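PDB 1C1K: DNA helicase assembly protein from Enterobacteria phage T4, which loads the replicative helicase onto fork DNA protected by the ssDNA-binding protein, coordinates leading- and lagging-strand synthesis, and takes part in phage recombination and repair. Local coordinates for residues F111-D116 with K205-E210. Numbering follows the deposited sequence.
Sequences FKFEED and KNVFIE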
loop_
_atom_site.group_PDB
_atom_site.type_symbol
_atom_site.label_atom_id
_atom_site.label_comp_id
_atom_site.label_asym_id
_atom_site.label_seq_id
_atom_site.Cartn_x
_atom_site.Cartn_y
_atom_site.Cartn_z
ATOM N N PHE A 111 -14.641 -0.135 7.141
ATOM C CA PHE A 111 -15.374 1.113 7.327
ATOM C C PHE A 111 -14.757 2.196 6.449
ATOM O O PHE A 111 -15.470 3.001 5.852
ATOM C CB PHE A 111 -15.331 1.542 8.795
ATOM C CG PHE A 111 -16.227 0.731 9.696
ATOM C CD1 PHE A 111 -16.059 0.771 11.079
ATOM C CD2 PHE A 111 -17.246 -0.063 9.169
ATOM C CE1 PHE A 111 -16.893 0.034 11.927
ATOM C CE2 PHE A 111 -18.086 -0.804 10.008
ATOM C CZ PHE A 111 -17.908 -0.754 11.389
ATOM N N LYS A 112 -13.430 2.215 6.365
ATOM C CA LYS A 112 -12.752 3.204 5.541
ATOM C C LYS A 112 -13.064 2.965 4.065
ATOM O O LYS A 112 -13.207 3.912 3.300
ATOM C CB LYS A 112 -11.236 3.154 5.776
ATOM C CG LYS A 112 -10.402 3.845 4.695
ATOM C CD LYS A 112 -10.607 5.361 4.678
ATOM C CE LYS A 112 -9.579 6.045 3.785
ATOM N NZ LYS A 112 -9.923 7.474 3.535
ATOM N N PHE A 113 -13.164 1.696 3.672
ATOM C CA PHE A 113 -13.479 1.339 2.286
ATOM C C PHE A 113 -14.873 1.897 1.966
ATOM O O PHE A 113 -15.078 2.551 0.943
ATOM C CB PHE A 113 -13.457 -0.193 2.132
ATOM C CG PHE A 113 -13.672 -0.683 0.722
ATOM C CD1 PHE A 113 -13.102 -0.026 -0.367
ATOM C CD2 PHE A 113 -14.422 -1.831 0.489
ATOM C CE1 PHE A 113 -13.275 -0.515 -1.674
ATOM C CE2 PHE A 113 -14.600 -2.328 -0.817
ATOM C CZ PHE A 113 -14.025 -1.668 -1.891
ATOM N N GLU A 114 -15.821 1.654 2.864
ATOM C CA GLU A 114 -17.181 2.141 2.675
ATOM C C GLU A 114 -17.192 3.668 2.587
ATOM O O GLU A 114 -17.855 4.254 1.727
ATOM C CB GLU A 114 -18.070 1.646 3.823
ATOM C CG GLU A 114 -18.566 0.215 3.600
ATOM C CD GLU A 114 -18.977 -0.510 4.871
ATOM O OE1 GLU A 114 -19.152 0.140 5.918
ATOM O OE2 GLU A 114 -19.131 -1.747 4.816
ATOM N N GLU A 115 -16.455 4.318 3.476
ATOM C CA GLU A 115 -16.377 5.775 3.477
ATOM C C GLU A 115 -15.858 6.273 2.127
ATOM O O GLU A 115 -16.440 7.174 1.507
ATOM C CB GLU A 115 -15.437 6.239 4.595
ATOM C CG GLU A 115 -15.244 7.738 4.676
ATOM C CD GLU A 115 -14.196 8.131 5.700
ATOM O OE1 GLU A 115 -13.535 7.231 6.262
ATOM O OE2 GLU A 115 -14.037 9.343 5.943
ATOM N N ASP A 116 -14.760 5.675 1.671
ATOM C CA ASP A 116 -14.151 6.057 0.403
ATOM C C ASP A 116 -15.112 5.851 -0.768
ATOM O O ASP A 116 -15.196 6.704 -1.650
ATOM C CB ASP A 116 -12.862 5.262 0.178
ATOM C CG ASP A 116 -11.719 5.746 1.059
ATOM O OD1 ASP A 116 -10.648 5.100 1.050
ATOM O OD2 ASP A 116 -11.885 6.774 1.755
ATOM N N LYS A 205 -16.400 -6.674 -3.739
ATOM C CA LYS A 205 -17.420 -6.317 -4.724
ATOM C C LYS A 205 -18.785 -6.135 -4.056
ATOM O O LYS A 205 -19.492 -5.166 -4.338
ATOM C CB LYS A 205 -17.527 -7.408 -5.791
ATOM C CG LYS A 205 -18.410 -7.033 -6.973
ATOM C CD LYS A 205 -18.388 -8.133 -8.019
ATOM C CE LYS A 205 -19.087 -7.703 -9.301
ATOM N NZ LYS A 205 -20.558 -7.577 -9.107
ATOM N N ASN A 206 -19.149 -7.073 -3.180
ATOM C CA ASN A 206 -20.424 -7.019 -2.463
ATOM C C ASN A 206 -20.533 -5.720 -1.671
ATOM O O ASN A 206 -21.562 -5.044 -1.705
ATOM C CB ASN A 206 -20.556 -8.201 -1.497
ATOM C CG ASN A 206 -20.743 -9.535 -2.210
ATOM O OD1 ASN A 206 -20.984 -9.584 -3.414
ATOM N ND2 ASN A 206 -20.632 -10.621 -1.460
ATOM N N VAL A 207 -19.467 -5.373 -0.955
ATOM C CA VAL A 207 -19.455 -4.147 -0.161
ATOM C C VAL A 207 -19.639 -2.937 -1.077
ATOM O O VAL A 207 -20.403 -2.021 -0.769
ATOM C CB VAL A 207 -18.133 -4.006 0.627
ATOM C CG1 VAL A 207 -18.084 -2.662 1.340
ATOM C CG2 VAL A 207 -18.011 -5.142 1.641
ATOM N N PHE A 208 -18.943 -2.946 -2.209
ATOM C CA PHE A 208 -19.035 -1.862 -3.178
ATOM C C PHE A 208 -20.480 -1.677 -3.672
ATOM O O PHE A 208 -21.021 -0.574 -3.647
ATOM C CB PHE A 208 -18.108 -2.165 -4.360
ATOM C CG PHE A 208 -18.090 -1.098 -5.411
ATOM C CD1 PHE A 208 -17.329 0.054 -5.242
ATOM C CD2 PHE A 208 -18.815 -1.262 -6.589
ATOM C CE1 PHE A 208 -17.286 1.029 -6.235
ATOM C CE2 PHE A 208 -18.782 -0.297 -7.588
ATOM C CZ PHE A 208 -18.016 0.852 -7.414
ATOM N N ILE A 209 -21.093 -2.769 -4.112
ATOM C CA ILE A 209 -22.461 -2.741 -4.626
ATOM C C ILE A 209 -23.456 -2.256 -3.573
ATOM O O ILE A 209 -24.306 -1.410 -3.852
ATOM C CB ILE A 209 -22.867 -4.151 -5.144
ATOM C CG1 ILE A 209 -22.029 -4.498 -6.377
ATOM C CG2 ILE A 209 -24.357 -4.200 -5.490
ATOM C CD1 ILE A 209 -22.306 -5.880 -6.955
ATOM N N GLU A 210 -23.338 -2.781 -2.360
ATOM C CA GLU A 210 -24.231 -2.402 -1.274
ATOM C C GLU A 210 -24.062 -0.931 -0.888
ATOM O O GLU A 210 -25.040 -0.233 -0.615
ATOM C CB GLU A 210 -23.966 -3.287 -0.053
ATOM C CG GLU A 210 -25.205 -3.620 0.765
ATOM C CD GLU A 210 -26.235 -4.405 -0.027
ATOM O OE1 GLU A 210 -27.297 -3.832 -0.349
ATOM O OE2 GLU A 210 -25.982 -5.594 -0.329
#
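Val207 reaches across from the 205-210 segment and sets one methyl, CG1, against two neighbouring side chains of 111-116, the ring of Phe113 and the aliphatic part of Glu114. Val207 CG1 lies 3.9 Å from Phe113 CD2 and slightly farther from Phe113 CE2, approaching the ring obliquely. Phe113 CE2 also lies 4.2 Å from Val207 CB, so the base of the valine shares in the contact. Roughly at right angles to the ring approach, Glu114 CG packs 3.7 Å from Val207 CG1. The glutamate chain, extended beyond CG, runs at about a right angle to the valine and brings Glu114 OE2 to 3.7 Å from Val207 CG1 as well, a carboxylate oxygen beside carbon rather than a polar pairing. The Phe113 ring is brought to the interface by its first torsion, with CG opposite the backbone N (chi1 -176°). The backbones come closest at Glu114 and Val207, whose CA atoms are 7.3 Å apart.

Farther round helix 109-126, Lys112 NZ forms a salt bridge with Asp116 OD2 at 2.7 Å, one turn on; the oxygen accepts through its syn lone pair. Asp116 OD1 is hydrogen-bonded to Thr160 OG1 and Ser157 N, tying this helix to the start of helix 158-168. Phe113 itself also packs on Thr160 and Leu163 of that helix, and on Met1, while Phe208 meets Phe167 and touches Ile117 of helix 109-126.

The contact thus joins helix 109-126 to the C-terminal helix 201-216. The Lys112-Asp116 salt bridge stays within helix 109-126, and Asp116 OD1 turns to Ser157 and Thr160. Between these segments the join is small, with 171 Å² buried in all, and depends on apolar fit around one valine methyl, without a directional bond.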